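Local coordinates for protein Kinase A (Toxoplasma gondii, PDB 5J3U) that binds cyclic AMP through its regulatory domain and, as in its family, probably inhibits a protein kinase A catalytic subunit, at residues Y59-S63 with G64-C68; W112-G115 with R116-N120. One frame throughout, in Å; residues are numbered along the deposited sequence.

Contact 1 of 2, residues Y59-S63 with G64-C68; sequences YIVQS and GELNC. With CMP (adenosine-3',5'-cyclic-monophosphate), chain C.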
loop_
_atom_site.group_PDB
_atom_site.type_symbol
_atom_site.label_atom_id
_atom_site.label_comp_id
_atom_site.label_asym_id
_atom_site.label_seq_id
_atom_site.Cartn_x
_atom_site.Cartn_y
_atom_site.Cartn_z
ATOM N N TYR A 59 13.431 -7.295 5.776
ATOM C CA TYR A 59 12.970 -8.411 4.975
ATOM C C TYR A 59 11.639 -8.143 4.323
ATOM O O TYR A 59 10.798 -7.430 4.863
ATOM C CB TYR A 59 12.764 -9.628 5.893
ATOM C CG TYR A 59 14.009 -10.021 6.632
ATOM C CD1 TYR A 59 14.946 -10.892 6.048
ATOM C CD2 TYR A 59 14.276 -9.512 7.884
ATOM C CE1 TYR A 59 16.085 -11.249 6.708
ATOM C CE2 TYR A 59 15.416 -9.886 8.560
ATOM C CZ TYR A 59 16.313 -10.743 7.960
ATOM O OH TYR A 59 17.443 -11.077 8.635
ATOM N N ILE A 60 11.409 -8.811 3.188
ATOM C CA ILE A 60 10.083 -8.911 2.639
ATOM C C ILE A 60 9.729 -10.376 2.397
ATOM O O ILE A 60 10.579 -11.195 2.043
ATOM C CB ILE A 60 9.936 -8.001 1.397
ATOM C CG1 ILE A 60 8.472 -7.970 0.949
ATOM C CG2 ILE A 60 10.820 -8.484 0.267
ATOM C CD1 ILE A 60 8.088 -6.784 0.071
ATOM N N VAL A 61 8.477 -10.727 2.608
ATOM C CA VAL A 61 8.072 -12.103 2.580
ATOM C C VAL A 61 7.603 -12.471 1.189
ATOM O O VAL A 61 6.675 -11.899 0.714
ATOM C CB VAL A 61 6.913 -12.371 3.576
ATOM C CG1 VAL A 61 6.466 -13.823 3.546
ATOM C CG2 VAL A 61 7.326 -12.004 4.978
ATOM N N GLN A 62 8.250 -13.443 0.565
ATOM C CA GLN A 62 7.678 -14.037 -0.659
ATOM C C GLN A 62 6.607 -15.095 -0.279
ATOM O O GLN A 62 5.480 -15.110 -0.809
ATOM C CB GLN A 62 8.773 -14.581 -1.567
ATOM C CG GLN A 62 8.186 -15.201 -2.831
ATOM C CD GLN A 62 9.224 -15.667 -3.792
ATOM O OE1 GLN A 62 10.364 -15.215 -3.769
ATOM N NE2 GLN A 62 8.838 -16.603 -4.648
ATOM N N SER A 63 6.944 -15.981 0.642
ATOM C CA SER A 63 5.941 -16.929 1.139
ATOM C C SER A 63 6.237 -17.286 2.581
ATOM O O SER A 63 7.371 -17.169 3.026
ATOM C CB SER A 63 5.926 -18.189 0.282
ATOM O OG SER A 63 7.185 -18.847 0.379
ATOM N N GLY A 64 5.194 -17.722 3.269
ATOM C CA GLY A 64 5.260 -18.086 4.680
ATOM C C GLY A 64 4.601 -17.050 5.559
ATOM O O GLY A 64 4.178 -15.983 5.080
ATOM N N GLU A 65 4.512 -17.379 6.854
ATOM C CA GLU A 65 3.902 -16.500 7.886
ATOM C C GLU A 65 4.837 -16.380 9.072
ATOM O O GLU A 65 5.560 -17.348 9.384
ATOM C CB GLU A 65 2.538 -17.056 8.337
ATOM C CG GLU A 65 1.416 -16.730 7.343
ATOM C CD GLU A 65 0.006 -17.018 7.866
ATOM O OE1 GLU A 65 -0.142 -17.694 8.913
ATOM O OE2 GLU A 65 -0.960 -16.549 7.224
ATOM N N LEU A 66 4.910 -15.187 9.668
ATOM C CA LEU A 66 5.748 -14.971 10.852
ATOM C C LEU A 66 4.958 -14.188 11.877
ATOM O O LEU A 66 4.070 -13.453 11.522
ATOM C CB LEU A 66 7.017 -14.195 10.562
ATOM C CG LEU A 66 7.907 -14.746 9.449
ATOM C CD1 LEU A 66 7.540 -14.093 8.116
ATOM C CD2 LEU A 66 9.375 -14.555 9.719
ATOM N N ASN A 67 5.278 -14.378 13.158
ATOM C CA ASN A 67 4.662 -13.618 14.241
ATOM C C ASN A 67 5.665 -12.612 14.702
ATOM O O ASN A 67 6.818 -12.956 14.881
ATOM C CB ASN A 67 4.343 -14.525 15.439
ATOM C CG ASN A 67 3.165 -15.416 15.202
ATOM O OD1 ASN A 67 2.413 -15.262 14.252
ATOM N ND2 ASN A 67 2.989 -16.354 16.093
ATOM N N CYS A 68 5.197 -11.388 14.931
ATOM C CA CYS A 68 5.977 -10.314 15.567
ATOM C C CYS A 68 5.437 -10.237 16.999
ATOM O O CYS A 68 4.181 -10.218 17.200
ATOM C CB CYS A 68 5.735 -8.979 14.882
ATOM S SG CYS A 68 6.126 -9.026 13.106
HETATM P P CMP C . 11.949 -3.646 13.561
HETATM O O1P CMP C . 11.728 -2.894 14.906
HETATM O O2P CMP C . 13.204 -3.280 12.816
HETATM O "O5'" CMP C . 12.020 -5.183 14.033
HETATM C "C5'" CMP C . 10.830 -5.737 14.599
HETATM C "C4'" CMP C . 9.715 -5.601 13.586
HETATM O "O4'" CMP C . 8.481 -6.156 13.927
HETATM C "C3'" CMP C . 9.446 -4.161 13.244
HETATM O "O3'" CMP C . 10.619 -3.616 12.640
HETATM C "C2'" CMP C . 8.226 -4.366 12.399
HETATM O "O2'" CMP C . 8.568 -4.662 11.058
HETATM C "C1'" CMP C . 7.532 -5.562 13.046
HETATM N N9 CMP C . 6.325 -5.178 13.815
HETATM C C8 CMP C . 5.053 -5.583 13.499
HETATM N N7 CMP C . 4.161 -5.026 14.374
HETATM C C5 CMP C . 4.833 -4.255 15.196
HETATM C C6 CMP C . 4.455 -3.386 16.336
HETATM N N6 CMP C . 3.163 -3.266 16.725
HETATM N N1 CMP C . 5.450 -2.745 16.947
HETATM C C2 CMP C . 6.762 -2.809 16.577
HETATM N N3 CMP C . 7.185 -3.599 15.557
HETATM C C4 CMP C . 6.274 -4.336 14.850
#

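Contact 2 of 2, residues W112-G115 with R116-N120; sequences WELG and RDTFN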
loop_
_atom_site.group_PDB
_atom_site.type_symbol
_atom_site.label_atom_id
_atom_site.label_comp_id
_atom_site.label_asym_id
_atom_site.label_seq_id
_atom_site.Cartn_x
_atom_site.Cartn_y
_atom_site.Cartn_z
ATOM N N TRP A 112 13.309 -12.240 1.302
ATOM C CA TRP A 112 14.340 -11.513 0.616
ATOM C C TRP A 112 14.812 -10.463 1.570
ATOM O O TRP A 112 14.020 -9.759 2.170
ATOM C CB TRP A 112 13.808 -10.870 -0.639
ATOM C CG TRP A 112 13.348 -11.869 -1.615
ATOM C CD1 TRP A 112 12.100 -12.372 -1.768
ATOM C CD2 TRP A 112 14.178 -12.545 -2.552
ATOM N NE1 TRP A 112 12.087 -13.324 -2.760
ATOM C CE2 TRP A 112 13.352 -13.427 -3.275
ATOM C CE3 TRP A 112 15.539 -12.464 -2.870
ATOM C CZ2 TRP A 112 13.838 -14.217 -4.315
ATOM C CZ3 TRP A 112 16.004 -13.236 -3.892
ATOM C CH2 TRP A 112 15.157 -14.129 -4.578
ATOM N N GLU A 113 16.098 -10.373 1.704
ATOM C CA GLU A 113 16.769 -9.527 2.677
ATOM C C GLU A 113 17.436 -8.316 1.997
ATOM O O GLU A 113 18.132 -8.497 1.001
ATOM C CB GLU A 113 17.819 -10.387 3.387
ATOM C CG GLU A 113 18.702 -9.619 4.363
ATOM C CD GLU A 113 19.733 -10.492 5.074
ATOM O OE1 GLU A 113 19.454 -11.663 5.328
ATOM O OE2 GLU A 113 20.831 -9.980 5.365
ATOM N N LEU A 114 17.259 -7.107 2.549
ATOM C CA LEU A 114 17.876 -5.900 2.071
ATOM C C LEU A 114 18.722 -5.277 3.156
ATOM O O LEU A 114 18.227 -4.985 4.285
ATOM C CB LEU A 114 16.804 -4.860 1.668
ATOM C CG LEU A 114 17.321 -3.525 1.090
ATOM C CD1 LEU A 114 18.077 -3.695 -0.224
ATOM C CD2 LEU A 114 16.175 -2.570 0.844
ATOM N N GLY A 115 19.978 -4.989 2.832
ATOM C CA GLY A 115 20.883 -4.356 3.794
ATOM C C GLY A 115 20.626 -2.886 4.050
ATOM O O GLY A 115 20.056 -2.169 3.226
ATOM N N ARG A 116 20.994 -2.464 5.248
ATOM C CA ARG A 116 20.825 -1.091 5.693
ATOM C C ARG A 116 21.486 -0.070 4.756
ATOM O O ARG A 116 20.919 1.007 4.514
ATOM C CB ARG A 116 21.384 -0.932 7.114
ATOM C CG ARG A 116 21.418 0.496 7.607
ATOM C CD ARG A 116 22.064 0.604 8.970
ATOM N NE ARG A 116 21.194 0.142 10.044
ATOM C CZ ARG A 116 20.240 0.863 10.650
ATOM N NH1 ARG A 116 19.955 2.104 10.254
ATOM N NH2 ARG A 116 19.542 0.325 11.668
ATOM N N ASP A 117 22.686 -0.381 4.246
ATOM C CA ASP A 117 23.376 0.585 3.400
ATOM C C ASP A 117 22.600 0.850 2.098
ATOM O O ASP A 117 22.417 2.012 1.685
ATOM C CB ASP A 117 24.836 0.194 3.121
ATOM C CG ASP A 117 25.746 0.335 4.370
ATOM O OD1 ASP A 117 25.413 1.075 5.339
ATOM O OD2 ASP A 117 26.820 -0.304 4.356
ATOM N N THR A 118 22.094 -0.198 1.488
ATOM C CA THR A 118 21.336 -0.042 0.233
ATOM C C THR A 118 20.002 0.657 0.528
ATOM O O THR A 118 19.598 1.544 -0.198
ATOM C CB THR A 118 21.137 -1.383 -0.483
ATOM O OG1 THR A 118 22.438 -1.941 -0.744
ATOM C CG2 THR A 118 20.372 -1.210 -1.807
ATOM N N PHE A 119 19.359 0.244 1.601
ATOM C CA PHE A 119 18.147 0.934 2.033
ATOM C C PHE A 119 18.370 2.444 2.234
ATOM O O PHE A 119 17.601 3.284 1.723
ATOM C CB PHE A 119 17.594 0.283 3.279
ATOM C CG PHE A 119 16.355 0.947 3.776
ATOM C CD1 PHE A 119 15.124 0.663 3.180
ATOM C CD2 PHE A 119 16.419 1.855 4.810
ATOM C CE1 PHE A 119 13.949 1.268 3.649
ATOM C CE2 PHE A 119 15.250 2.489 5.266
ATOM C CZ PHE A 119 14.043 2.180 4.685
ATOM N N ASN A 120 19.430 2.790 2.948
ATOM C CA ASN A 120 19.789 4.193 3.151
ATOM C C ASN A 120 20.076 4.927 1.904
ATOM O O ASN A 120 19.604 6.037 1.738
ATOM C CB ASN A 120 20.980 4.373 4.130
ATOM C CG ASN A 120 20.580 4.128 5.566
ATOM O OD1 ASN A 120 19.385 4.021 5.885
ATOM N ND2 ASN A 120 21.565 3.993 6.435
#

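Contact 1 of 2, residues Y59-S63 with G64-C68
Val61 meets the carbonyl group of Gly64 from well above its plane: CG1 lies 3.5 Å from Gly64 O, tilted about 50° out of that plane. This methyl shields an oxygen that is buried here and has no polar partner in the model. A second flat group, the adenine of cyclic AMP, has Cys68 CB over one face, nearly along the ring normal and 3.7 Å from C8; SG leans toward the sugar, 3.7 Å from C1'. At the other end, the ring of Tyr59 meets that of Phe88, their planes about 25° apart.

The apolar touch is Val61 CG2 with Leu66 CD1, 3.8 Å apart, the two side chains passing one another in opposing directions. With CG1 anti to the backbone N (chi1 179°), one branch of Val61 reaches Gly64 and the other Leu66. Between them, two residues, Gln62 and Ser63, lie opposite the single residue Asp110, which makes a classic beta bulge where the chain turns a corner.

The corner carries strand 57-61 of one antiparallel sheet into strand 66-72 of the next, as in the cyclic nucleotide-binding beta barrel. Phe88 packs on both Val61 and Leu66. Leu66 also touches Val82 of strand 75-82 and Cys109 of strand 109-115.

Contact 2 of 2, residues W112-G115 with R116-N120
Leu114 packs on Thr118 and Phe119 where strand 109-115 runs into helix 116-138, with Gly115 at the N-cap; in the cyclic nucleotide-binding domain this is where the barrel gives way to its C-terminal helices. The short axes make an angle of 72° and approach to 5.5 Å, so the chain bends sharply.

The apolar contacts come from the two methyls of Leu114, each of which meets a different one of two successive helix residues. CD1 lies 3.7 Å from Thr118 CG2, and CD2 lies 4.0 Å from Phe119 CB, near the ring plane at the edge. Leu114 crosses both side chains at about a right angle. Having CG anti to the backbone N (chi1 180°) carries the Phe119 ring away from the strand end, toward Leu93 and Leu94 of helix 91-95 and Leu58 of strand 57-61.

The charged and polar side-chain contacts belong to Arg116, whose guanidinium is bound outside the two segments. NE forms a salt bridge with Glu56 OE1, and NH2 bonds to Gly55 O and Ala92 O; a chain bent at chi3 turns the group to these partners.

Backbone bonding starts the helix: Asn120 N donates to Arg116 O at 2.8 Å, and one step earlier Phe119 N donates to Gly115 O at 3.0 Å, with an N-H...O angle of 170°.

In the fold
Contacts 1 and 2 follow each other along the chain, their centres about 17 Å apart, and are joined because strands 57-61 and 109-115 are antiparallel neighbours in one sheet. Two probable hydrogen bonds tie them: Gln62 OE1 to Trp112 NE1 at 2.7 Å, and Ile60 N to Trp112 O at 3.0 Å. Both lead to the cyclic AMP pocket by different routes. Residues 64-68 end on Cys68, whose SG is 3.6 Å from ligand C8. The Arg116 side chain stays about 7 Å from the ligand but bonds to Ala92 O, and Ala92 N is hydrogen-bonded to cyclic AMP, consistent with a second-shell role at the phosphate-binding segment.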